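Local structure of protein (hdlp (histone deacetylase-like protein)) (Aquifex aeolicus, 1C3P) at residues Glu55-Phe60 with Asp64-Leu69; Leu105-Thr110 with Cys142-Pro147; Tyr86-Gly89 with Pro94-Tyr97. The protein probably works as a zinc-binding histone deacetylase-like enzyme, being a bacterial member of the histone deacetylase family that binds the inhibitors TSA and SAHA. One frame throughout, in Å; residues are numbered along the deposited sequence.

Overall arrangement
The three contacts illustrate how pieces of the alpha/beta fold of the histone deacetylase family, built round a parallel sheet, are tied together by residues that reach from one contact into the next. Along the chain contact 1 comes first, then contact 3, and contact 2 closes last at helix 146-156. Their centres are about 11 Å (contacts 1 and 2), 15 Å (1 and 3) and 16 Å (2 and 3) apart. Y143 connects them: its backbone O is hydrogen-bonded to Y65 OH at 2.6 Å, while its hydroxyl reaches P94 O. Contact 2 lies closest to the zinc-binding residues; the other two lie farther out, among helices 54-57, 63-75 and 82-86 and the loop before helix 98-118.

Contact 1 of 3, residues Glu55-Phe60 with Asp64-Leu69; sequences EELLLF and DYINTL
L57 and I66 bring the two backbones nearest each other, their CA atoms 7.8 Å apart, where the short helix 54-57 comes beside helix 63-75 across a connection of only a few residues. The contact is purely apolar, and I66 supplies both halves of it. Its CG1 lies beside the backbone N (chi1 -66°) and its CG2 anti to that N, which spreads the two branches toward different leucines. The CG2 methyl meets CD1 of L57 at 4.1 Å, while CG1 meets CD2 of L58 at 4.2 Å. The leucines cross I66 at a slant, a methyl of L57 on a methyl and a methyl of L58 on the CG1 methylene. L57 leaves its backbone toward helix 63-75; L58, partly exposed whereas L57 and I66 are buried, starts out to the flank and turns only its end inward.

Within helix 63-75 side chains also bond to or pack on the same helix. The carbonyl O of D64 receives T68 OG1 at 2.7 Å and T68 N at 3.0 Å, the two donors coming from opposite faces of the carbonyl plane. One face of the Y65 ring carries CG of L69, displaced toward the rim.

This is plain apolar packing of the end of helix 54-57 and the residue after it on helix 63-75, far from the zinc site. L57 also rests on F100, S104 and T107 of helix 98-118, while L59 and F60 lean on helix 146-156 and T68 touches helix 82-86.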
ATOM      1  N   GLU A  55      -1.430 -20.382  10.515  1.00 25.65           N
ATOM      2  CA  GLU A  55      -1.445 -19.759  11.833  1.00 25.08           C
ATOM      3  C   GLU A  55      -1.287 -18.247  11.734  1.00 18.91           C
ATOM      4  O   GLU A  55      -1.980 -17.512  12.423  1.00 17.43           O
ATOM      5  CB  GLU A  55      -0.341 -20.366  12.701  1.00 25.40           C
ATOM      6  CG  GLU A  55      -0.254 -19.808  14.104  1.00 48.95           C
ATOM      7  CD  GLU A  55       0.638 -20.652  15.009  1.00 64.21           C
ATOM      8  OE1 GLU A  55       0.872 -20.236  16.167  1.00 62.38           O
ATOM      9  OE2 GLU A  55       1.094 -21.735  14.569  1.00 58.22           O
ATOM     10  N   GLU A  56      -0.386 -17.782  10.876  1.00 16.80           N
ATOM     11  CA  GLU A  56      -0.205 -16.349  10.707  1.00 17.24           C
ATOM     12  C   GLU A  56      -1.471 -15.735  10.108  1.00 15.95           C
ATOM     13  O   GLU A  56      -1.899 -14.651  10.510  1.00 17.82           O
ATOM     14  CB  GLU A  56       1.030 -16.079   9.841  1.00 16.15           C
ATOM     15  CG  GLU A  56       2.319 -16.595  10.508  1.00 14.41           C
ATOM     16  CD  GLU A  56       3.517 -16.514   9.604  1.00 20.17           C
ATOM     17  OE1 GLU A  56       3.304 -16.606   8.372  1.00 17.12           O
ATOM     18  OE2 GLU A  56       4.661 -16.387  10.116  1.00 18.23           O
ATOM     19  N   LEU A  57      -2.087 -16.430   9.154  1.00 17.53           N
ATOM     20  CA  LEU A  57      -3.316 -15.917   8.556  1.00 16.34           C
ATOM     21  C   LEU A  57      -4.436 -15.806   9.587  1.00 18.46           C
ATOM     22  O   LEU A  57      -5.213 -14.848   9.575  1.00 17.27           O
ATOM     23  CB  LEU A  57      -3.787 -16.809   7.406  1.00 13.86           C
ATOM     24  CG  LEU A  57      -2.873 -16.797   6.165  1.00 15.24           C
ATOM     25  CD1 LEU A  57      -3.427 -17.753   5.101  1.00 19.30           C
ATOM     26  CD2 LEU A  57      -2.799 -15.360   5.602  1.00 15.14           C
ATOM     27  N   LEU A  58      -4.520 -16.799  10.468  1.00 16.43           N
ATOM     28  CA  LEU A  58      -5.565 -16.816  11.481  1.00 15.18           C
ATOM     29  C   LEU A  58      -5.321 -15.837  12.624  1.00 21.19           C
ATOM     30  O   LEU A  58      -6.123 -15.757  13.556  1.00 20.40           O
ATOM     31  CB  LEU A  58      -5.773 -18.235  12.002  1.00 16.09           C
ATOM     32  CG  LEU A  58      -6.196 -19.223  10.905  1.00 21.72           C
ATOM     33  CD1 LEU A  58      -6.297 -20.628  11.488  1.00 31.92           C
ATOM     34  CD2 LEU A  58      -7.501 -18.794  10.271  1.00 34.38           C
ATOM     35  N   LEU A  59      -4.215 -15.100  12.567  1.00 13.50           N
ATOM     36  CA  LEU A  59      -3.983 -14.055  13.569  1.00 15.58           C
ATOM     37  C   LEU A  59      -5.075 -12.988  13.341  1.00 17.55           C
ATOM     38  O   LEU A  59      -5.437 -12.240  14.250  1.00 18.02           O
ATOM     39  CB  LEU A  59      -2.605 -13.400  13.388  1.00 18.98           C
ATOM     40  CG  LEU A  59      -1.356 -14.219  13.729  1.00 22.57           C
ATOM     41  CD1 LEU A  59      -0.098 -13.471  13.311  1.00 19.88           C
ATOM     42  CD2 LEU A  59      -1.344 -14.514  15.241  1.00 26.71           C
ATOM     43  N   PHE A  60      -5.583 -12.903  12.109  1.00 14.64           N
ATOM     44  CA  PHE A  60      -6.632 -11.941  11.798  1.00 18.17           C
ATOM     45  C   PHE A  60      -7.883 -12.533  11.138  1.00 16.45           C
ATOM     46  O   PHE A  60      -9.003 -12.310  11.598  1.00 19.18           O
ATOM     47  CB  PHE A  60      -6.105 -10.808  10.906  1.00 18.80           C
ATOM     48  CG  PHE A  60      -7.171  -9.809  10.502  1.00 15.94           C
ATOM     49  CD1 PHE A  60      -7.854  -9.073  11.465  1.00 19.98           C
ATOM     50  CD2 PHE A  60      -7.498  -9.617   9.161  1.00 18.09           C
ATOM     51  CE1 PHE A  60      -8.851  -8.160  11.105  1.00 18.72           C
ATOM     52  CE2 PHE A  60      -8.493  -8.706   8.786  1.00 19.19           C
ATOM     53  CZ  PHE A  60      -9.172  -7.974   9.770  1.00 18.43           C
ATOM     54  N   ASP A  64     -13.181 -20.161   8.302  1.00 19.77           N
ATOM     55  CA  ASP A  64     -14.137 -20.448   7.236  1.00 17.88           C
ATOM     56  C   ASP A  64     -13.824 -19.608   5.986  1.00 21.90           C
ATOM     57  O   ASP A  64     -13.930 -20.100   4.854  1.00 17.35           O
ATOM     58  CB  ASP A  64     -15.574 -20.158   7.681  1.00 20.43           C
ATOM     59  CG  ASP A  64     -15.786 -18.699   8.073  1.00 42.71           C
ATOM     60  OD1 ASP A  64     -16.951 -18.242   8.088  1.00 45.01           O
ATOM     61  OD2 ASP A  64     -14.794 -18.010   8.385  1.00 51.77           O
ATOM     62  N   TYR A  65     -13.457 -18.345   6.198  1.00 16.17           N
ATOM     63  CA  TYR A  65     -13.120 -17.446   5.090  1.00 15.62           C
ATOM     64  C   TYR A  65     -11.836 -17.915   4.398  1.00 15.27           C
ATOM     65  O   TYR A  65     -11.813 -18.043   3.179  1.00 15.96           O
ATOM     66  CB  TYR A  65     -12.965 -15.985   5.586  1.00 12.04           C
ATOM     67  CG  TYR A  65     -12.485 -15.030   4.506  1.00 12.23           C
ATOM     68  CD1 TYR A  65     -13.170 -14.912   3.289  1.00 14.73           C
ATOM     69  CD2 TYR A  65     -11.326 -14.264   4.688  1.00 13.67           C
ATOM     70  CE1 TYR A  65     -12.709 -14.060   2.274  1.00 18.23           C
ATOM     71  CE2 TYR A  65     -10.856 -13.409   3.678  1.00 18.16           C
ATOM     72  CZ  TYR A  65     -11.542 -13.314   2.476  1.00 16.88           C
ATOM     73  OH  TYR A  65     -11.045 -12.516   1.464  1.00 14.59           O
ATOM     74  N   ILE A  66     -10.787 -18.182   5.172  1.00 14.29           N
ATOM     75  CA  ILE A  66      -9.526 -18.641   4.603  1.00 18.86           C
ATOM     76  C   ILE A  66      -9.754 -19.946   3.866  1.00 25.20           C
ATOM     77  O   ILE A  66      -9.274 -20.094   2.749  1.00 14.60           O
ATOM     78  CB  ILE A  66      -8.441 -18.850   5.697  1.00 15.56           C
ATOM     79  CG1 ILE A  66      -8.091 -17.506   6.323  1.00 19.68           C
ATOM     80  CG2 ILE A  66      -7.186 -19.502   5.096  1.00 20.45           C
ATOM     81  CD1 ILE A  66      -7.480 -16.522   5.308  1.00 29.11           C
ATOM     82  N   ASN A  67     -10.491 -20.886   4.471  1.00 18.21           N
ATOM     83  CA  ASN A  67     -10.727 -22.167   3.802  1.00 20.03           C
ATOM     84  C   ASN A  67     -11.466 -21.984   2.489  1.00 15.87           C
ATOM     85  O   ASN A  67     -11.224 -22.725   1.527  1.00 18.64           O
ATOM     86  CB  ASN A  67     -11.498 -23.160   4.684  1.00 21.73           C
ATOM     87  CG  ASN A  67     -10.662 -23.695   5.842  1.00 21.69           C
ATOM     88  OD1 ASN A  67      -9.438 -23.643   5.818  1.00 23.97           O
ATOM     89  ND2 ASN A  67     -11.329 -24.227   6.850  1.00 23.23           N
ATOM     90  N   THR A  68     -12.344 -20.988   2.437  1.00 16.55           N
ATOM     91  CA  THR A  68     -13.093 -20.724   1.221  1.00 20.34           C
ATOM     92  C   THR A  68     -12.166 -20.205   0.122  1.00 16.66           C
ATOM     93  O   THR A  68     -12.302 -20.583  -1.038  1.00 18.79           O
ATOM     94  CB  THR A  68     -14.225 -19.711   1.462  1.00 22.99           C
ATOM     95  OG1 THR A  68     -15.162 -20.269   2.402  1.00 21.75           O
ATOM     96  CG2 THR A  68     -14.955 -19.421   0.168  1.00 17.37           C
ATOM     97  N   LEU A  69     -11.214 -19.355   0.486  1.00 14.82           N
ATOM     98  CA  LEU A  69     -10.280 -18.847  -0.513  1.00 15.20           C
ATOM     99  C   LEU A  69      -9.451 -20.000  -1.087  1.00 15.11           C
ATOM    100  O   LEU A  69      -9.190 -20.060  -2.293  1.00 13.30           O
ATOM    101  CB  LEU A  69      -9.330 -17.807   0.099  1.00 16.87           C
ATOM    102  CG  LEU A  69      -9.917 -16.481   0.590  1.00 14.76           C
ATOM    103  CD1 LEU A  69      -8.844 -15.660   1.294  1.00 16.81           C
ATOM    104  CD2 LEU A  69     -10.476 -15.715  -0.586  1.00 17.26           C
TER

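Contact 2 of 3, residues Leu105-Thr110 with Cys142-Pro147; sequences LATGST and CYINNP. Unlike the reference sequence in segment 142-147: N146 (reference Asp).
I144 meets T107 first, its CG2 methyl pressed to within 3.2 Å of T107 OG1, the side chains at about a right angle. That hydroxyl bonds to S103 O in its own helix, so its approach to the methyl is packing. N145 next serves as N-cap, its OD1 accepting from A148 N.

N146, an aspartate in the reference sequence, has the largest share of the contact. Its CB packs 3.5 Å from T107 OG1, and a chi1 of 64° sets CG between the backbone N and the carbonyl carbon, bringing OD1 to T110. T110 OG1 donates to N146 OD1 at 2.6 Å from above the amide plane, 37° out of it. G129 N is a second donor to this buried oxygen, and N125 ND2 bonds to T110 OG1. With a valine here instead of T110, N146 OD1 would probably lose its hydroxyl donor and N125 ND2 a partner.

The side chain of N146 lies about 11 Å from that of D168, a zinc ligand, although no zinc is bound in this model. T110, N146 and P147 touch L292 of strand 290-292, which sets helix 98-118, the start of helix 146-156 and the loop before it against the parallel sheet.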
ATOM      1  N   LEU A 105       1.457 -15.133  -0.385  1.00 17.10           N
ATOM      2  CA  LEU A 105       2.857 -14.823  -0.574  1.00 16.95           C
ATOM      3  C   LEU A 105       3.137 -13.366  -0.173  1.00 14.81           C
ATOM      4  O   LEU A 105       4.149 -13.055   0.452  1.00 17.74           O
ATOM      5  CB  LEU A 105       3.219 -15.080  -2.039  1.00 18.44           C
ATOM      6  CG  LEU A 105       4.684 -15.269  -2.395  1.00 29.88           C
ATOM      7  CD1 LEU A 105       5.247 -16.485  -1.620  1.00 20.25           C
ATOM      8  CD2 LEU A 105       4.798 -15.478  -3.924  1.00 29.39           C
ATOM      9  N   ALA A 106       2.223 -12.475  -0.520  1.00 19.28           N
ATOM     10  CA  ALA A 106       2.372 -11.059  -0.182  1.00 12.39           C
ATOM     11  C   ALA A 106       2.285 -10.874   1.329  1.00 14.79           C
ATOM     12  O   ALA A 106       2.982 -10.040   1.908  1.00 13.58           O
ATOM     13  CB  ALA A 106       1.265 -10.230  -0.889  1.00 11.58           C
ATOM     14  N   THR A 107       1.436 -11.671   1.965  1.00 13.67           N
ATOM     15  CA  THR A 107       1.232 -11.584   3.419  1.00 13.21           C
ATOM     16  C   THR A 107       2.405 -12.183   4.185  1.00 15.80           C
ATOM     17  O   THR A 107       2.840 -11.632   5.200  1.00 15.63           O
ATOM     18  CB  THR A 107      -0.096 -12.261   3.794  1.00 14.95           C
ATOM     19  OG1 THR A 107      -1.150 -11.572   3.098  1.00 15.72           O
ATOM     20  CG2 THR A 107      -0.345 -12.229   5.315  1.00  9.51           C
ATOM     21  N   GLY A 108       2.920 -13.310   3.714  1.00 14.08           N
ATOM     22  CA  GLY A 108       4.067 -13.881   4.380  1.00 14.62           C
ATOM     23  C   GLY A 108       5.207 -12.872   4.277  1.00 20.05           C
ATOM     24  O   GLY A 108       6.023 -12.758   5.193  1.00 17.53           O
ATOM     25  N   SER A 109       5.264 -12.132   3.166  1.00 15.26           N
ATOM     26  CA  SER A 109       6.319 -11.132   2.956  1.00 14.54           C
ATOM     27  C   SER A 109       6.223  -9.977   3.962  1.00 15.56           C
ATOM     28  O   SER A 109       7.228  -9.324   4.304  1.00 17.00           O
ATOM     29  CB  SER A 109       6.263 -10.608   1.515  1.00 15.58           C
ATOM     30  OG  SER A 109       6.531 -11.650   0.589  1.00 16.97           O
ATOM     31  N   THR A 110       5.012  -9.705   4.430  1.00 14.37           N
ATOM     32  CA  THR A 110       4.826  -8.665   5.428  1.00 12.89           C
ATOM     33  C   THR A 110       5.311  -9.172   6.771  1.00 18.44           C
ATOM     34  O   THR A 110       5.902  -8.410   7.529  1.00 16.30           O
ATOM     35  CB  THR A 110       3.362  -8.223   5.503  1.00 14.54           C
ATOM     36  OG1 THR A 110       3.096  -7.380   4.374  1.00 18.11           O
ATOM     37  CG2 THR A 110       3.068  -7.488   6.826  1.00 12.91           C
ATOM     38  N   CYS A 142      -8.739  -6.887  -2.649  1.00 16.77           N
ATOM     39  CA  CYS A 142      -7.964  -7.563  -1.615  1.00 17.71           C
ATOM     40  C   CYS A 142      -8.690  -8.760  -0.998  1.00 18.09           C
ATOM     41  O   CYS A 142      -9.891  -8.678  -0.696  1.00 16.60           O
ATOM     42  CB  CYS A 142      -7.612  -6.568  -0.501  1.00 13.95           C
ATOM     43  SG  CYS A 142      -6.679  -5.129  -1.065  1.00 16.63           S
ATOM     44  N   TYR A 143      -7.953  -9.859  -0.809  1.00 12.50           N
ATOM     45  CA  TYR A 143      -8.504 -11.071  -0.210  1.00 15.32           C
ATOM     46  C   TYR A 143      -7.939 -11.317   1.184  1.00 17.35           C
ATOM     47  O   TYR A 143      -8.623 -11.872   2.042  1.00 16.67           O
ATOM     48  CB  TYR A 143      -8.222 -12.313  -1.061  1.00 13.07           C
ATOM     49  CG  TYR A 143      -8.610 -12.166  -2.516  1.00 15.80           C
ATOM     50  CD1 TYR A 143      -7.745 -11.565  -3.429  1.00 15.48           C
ATOM     51  CD2 TYR A 143      -9.843 -12.633  -2.979  1.00 14.60           C
ATOM     52  CE1 TYR A 143      -8.094 -11.437  -4.786  1.00 11.99           C
ATOM     53  CE2 TYR A 143     -10.203 -12.509  -4.323  1.00 10.74           C
ATOM     54  CZ  TYR A 143      -9.319 -11.913  -5.219  1.00 20.89           C
ATOM     55  OH  TYR A 143      -9.641 -11.826  -6.558  1.00 18.87           O
ATOM     56  N   ILE A 144      -6.689 -10.913   1.408  1.00 14.93           N
ATOM     57  CA  ILE A 144      -6.061 -11.086   2.711  1.00 14.17           C
ATOM     58  C   ILE A 144      -5.508  -9.725   3.122  1.00 17.22           C
ATOM     59  O   ILE A 144      -4.843  -9.058   2.324  1.00 14.72           O
ATOM     60  CB  ILE A 144      -4.926 -12.108   2.628  1.00 14.87           C
ATOM     61  CG1 ILE A 144      -5.489 -13.449   2.126  1.00 16.98           C
ATOM     62  CG2 ILE A 144      -4.207 -12.216   3.970  1.00 13.55           C
ATOM     63  CD1 ILE A 144      -4.468 -14.588   2.023  1.00 17.42           C
ATOM     64  N   ASN A 145      -5.789  -9.306   4.353  1.00 13.46           N
ATOM     65  CA  ASN A 145      -5.324  -8.001   4.828  1.00 16.09           C
ATOM     66  C   ASN A 145      -3.957  -8.177   5.522  1.00 15.04           C
ATOM     67  O   ASN A 145      -3.904  -8.431   6.727  1.00 15.72           O
ATOM     68  CB  ASN A 145      -6.357  -7.434   5.812  1.00 14.50           C
ATOM     69  CG  ASN A 145      -6.159  -5.955   6.072  1.00 15.64           C
ATOM     70  OD1 ASN A 145      -5.069  -5.519   6.426  1.00 14.97           O
ATOM     71  ND2 ASN A 145      -7.213  -5.174   5.879  1.00 16.74           N
ATOM     72  N   ASN A 146      -2.849  -8.045   4.790  1.00 12.34           N
ATOM     73  CA  ASN A 146      -1.550  -8.272   5.439  1.00 15.31           C
ATOM     74  C   ASN A 146      -1.259  -7.215   6.503  1.00 13.04           C
ATOM     75  O   ASN A 146      -0.631  -7.510   7.516  1.00 14.76           O
ATOM     76  CB  ASN A 146      -0.430  -8.420   4.397  1.00 15.81           C
ATOM     77  CG  ASN A 146      -0.209  -7.172   3.592  1.00 15.25           C
ATOM     78  OD1 ASN A 146       0.717  -6.421   3.866  1.00 13.57           O
ATOM     79  ND2 ASN A 146      -1.077  -6.927   2.603  1.00 10.85           N
ATOM     80  N   PRO A 147      -1.689  -5.957   6.288  1.00 14.28           N
ATOM     81  CA  PRO A 147      -1.398  -5.022   7.384  1.00 13.51           C
ATOM     82  C   PRO A 147      -2.029  -5.500   8.725  1.00 18.86           C
ATOM     83  O   PRO A 147      -1.400  -5.399   9.792  1.00 16.24           O
ATOM     84  CB  PRO A 147      -2.024  -3.721   6.895  1.00 14.44           C
ATOM     85  CG  PRO A 147      -1.790  -3.814   5.377  1.00 12.32           C
ATOM     86  CD  PRO A 147      -2.311  -5.245   5.154  1.00  7.62           C
TER

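Contact 3 of 3, residues Tyr86-Gly89 with Pro94-Tyr97; sequences YNIG and PVSY
G89 and P94 come within 4.3 Å of each other at their CA atoms, drawing together the two limbs of the irregular loop that links helix 82-86 to helix 98-118 in this alpha/beta fold. Such a loop has no regular strand pairing to hold it, and several modest interactions probably help hold it closed.

Apolar packing supplies the first. With chi1 at -66°, the CG2 branch of I88 points opposite its own N and meets CG2 of V95, a methyl-to-methyl approach of 4.4 Å. Beyond this pair, I88 lies on L69 of helix 63-75 and on A138, while V95 touches Q76.

Main-chain packing is the second. The carbonyl carbon, G89 C, stands 4.2 Å from P94 CA, while the proline ring starts off away from the opposite limb. G89 has a positive phi of 110°, and a CB there would run into the carbonyl O of I88; these backbone angles therefore suit a residue without a side chain.

Polar links come third. N87 O accepts from N93 ND2 within the loop, and S96 OG caps A98 N as the chain enters helix 98-118. Between the limbs themselves the link is a single water, which donates to G89 O at 3.1 Å and accepts from V95 N at 2.8 Å.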
ATOM      1  N   TYR A  86     -18.775 -14.019   1.218  1.00 19.45           N
ATOM      2  CA  TYR A  86     -17.367 -13.624   1.259  1.00 14.26           C
ATOM      3  C   TYR A  86     -16.927 -12.619   0.216  1.00 19.03           C
ATOM      4  O   TYR A  86     -15.739 -12.268   0.160  1.00 19.18           O
ATOM      5  CB  TYR A  86     -16.515 -14.880   1.138  1.00 14.95           C
ATOM      6  CG  TYR A  86     -16.806 -15.874   2.235  1.00 19.76           C
ATOM      7  CD1 TYR A  86     -16.519 -15.570   3.567  1.00 18.83           C
ATOM      8  CD2 TYR A  86     -17.335 -17.135   1.939  1.00 18.14           C
ATOM      9  CE1 TYR A  86     -16.743 -16.496   4.582  1.00 20.29           C
ATOM     10  CE2 TYR A  86     -17.565 -18.062   2.937  1.00 22.66           C
ATOM     11  CZ  TYR A  86     -17.264 -17.735   4.258  1.00 22.61           C
ATOM     12  OH  TYR A  86     -17.490 -18.654   5.243  1.00 23.68           O
ATOM     13  N   ASN A  87     -17.872 -12.185  -0.616  1.00 17.59           N
ATOM     14  CA  ASN A  87     -17.618 -11.174  -1.660  1.00 18.07           C
ATOM     15  C   ASN A  87     -16.613 -11.677  -2.701  1.00 24.24           C
ATOM     16  O   ASN A  87     -15.878 -10.888  -3.306  1.00 18.57           O
ATOM     17  CB  ASN A  87     -17.094  -9.878  -1.003  1.00 23.87           C
ATOM     18  CG  ASN A  87     -17.441  -8.614  -1.801  1.00 30.67           C
ATOM     19  OD1 ASN A  87     -16.926  -7.517  -1.519  1.00 31.55           O
ATOM     20  ND2 ASN A  87     -18.325  -8.753  -2.773  1.00 20.18           N
ATOM     21  N   ILE A  88     -16.597 -12.990  -2.919  1.00 18.80           N
ATOM     22  CA  ILE A  88     -15.687 -13.601  -3.892  1.00 18.55           C
ATOM     23  C   ILE A  88     -16.384 -13.954  -5.203  1.00 14.36           C
ATOM     24  O   ILE A  88     -17.524 -14.390  -5.187  1.00 21.93           O
ATOM     25  CB  ILE A  88     -15.101 -14.921  -3.324  1.00 26.44           C
ATOM     26  CG1 ILE A  88     -14.206 -14.605  -2.139  1.00 36.30           C
ATOM     27  CG2 ILE A  88     -14.289 -15.648  -4.385  1.00 43.71           C
ATOM     28  CD1 ILE A  88     -13.076 -13.727  -2.520  1.00 24.08           C
ATOM     29  N   GLY A  89     -15.692 -13.775  -6.327  1.00 18.71           N
ATOM     30  CA  GLY A  89     -16.283 -14.167  -7.595  1.00 20.23           C
ATOM     31  C   GLY A  89     -16.682 -13.076  -8.561  1.00 20.85           C
ATOM     32  O   GLY A  89     -16.729 -13.336  -9.763  1.00 25.47           O
ATOM     33  N   PRO A  94     -12.319 -11.419  -8.108  1.00 25.45           N
ATOM     34  CA  PRO A  94     -12.496 -12.607  -8.948  1.00 23.05           C
ATOM     35  C   PRO A  94     -11.781 -13.851  -8.484  1.00 26.51           C
ATOM     36  O   PRO A  94     -10.892 -13.793  -7.655  1.00 17.36           O
ATOM     37  CB  PRO A  94     -11.932 -12.158 -10.298  1.00 28.71           C
ATOM     38  CG  PRO A  94     -11.905 -10.643 -10.202  1.00 40.02           C
ATOM     39  CD  PRO A  94     -11.436 -10.467  -8.800  1.00 23.03           C
ATOM     40  N   VAL A  95     -12.181 -14.989  -9.039  1.00 21.12           N
ATOM     41  CA  VAL A  95     -11.489 -16.232  -8.752  1.00 17.00           C
ATOM     42  C   VAL A  95     -10.200 -16.199  -9.596  1.00 17.42           C
ATOM     43  O   VAL A  95     -10.257 -15.923 -10.791  1.00 23.43           O
ATOM     44  CB  VAL A  95     -12.348 -17.444  -9.178  1.00 25.15           C
ATOM     45  CG1 VAL A  95     -11.513 -18.723  -9.163  1.00 27.19           C
ATOM     46  CG2 VAL A  95     -13.525 -17.593  -8.223  1.00 17.37           C
ATOM     47  N   SER A  96      -9.047 -16.427  -8.973  1.00 18.84           N
ATOM     48  CA  SER A  96      -7.760 -16.473  -9.687  1.00 21.77           C
ATOM     49  C   SER A  96      -6.693 -17.000  -8.722  1.00 29.09           C
ATOM     50  O   SER A  96      -6.961 -17.151  -7.524  1.00 27.12           O
ATOM     51  CB  SER A  96      -7.320 -15.091 -10.172  1.00 23.11           C
ATOM     52  OG  SER A  96      -6.629 -14.391  -9.153  1.00 24.43           O
ATOM     53  N   TYR A  97      -5.484 -17.280  -9.212  1.00 17.51           N
ATOM     54  CA  TYR A  97      -4.467 -17.756  -8.289  1.00 20.69           C
ATOM     55  C   TYR A  97      -3.845 -16.643  -7.446  1.00 20.12           C
ATOM     56  O   TYR A  97      -2.962 -16.880  -6.625  1.00 19.76           O
ATOM     57  CB  TYR A  97      -3.398 -18.583  -9.008  1.00 21.82           C
ATOM     58  CG  TYR A  97      -3.942 -19.931  -9.445  1.00 22.72           C
ATOM     59  CD1 TYR A  97      -4.574 -20.097 -10.681  1.00 28.47           C
ATOM     60  CD2 TYR A  97      -3.895 -21.024  -8.579  1.00 19.74           C
ATOM     61  CE1 TYR A  97      -5.145 -21.324 -11.044  1.00 24.45           C
ATOM     62  CE2 TYR A  97      -4.463 -22.254  -8.930  1.00 21.63           C
ATOM     63  CZ  TYR A  97      -5.084 -22.397 -10.159  1.00 23.13           C
ATOM     64  OH  TYR A  97      -5.644 -23.615 -10.492  1.00 28.54           O
TER
HETATM   65  O   HOH W   1     -14.407 -15.059 -10.816  1.00 19.87           O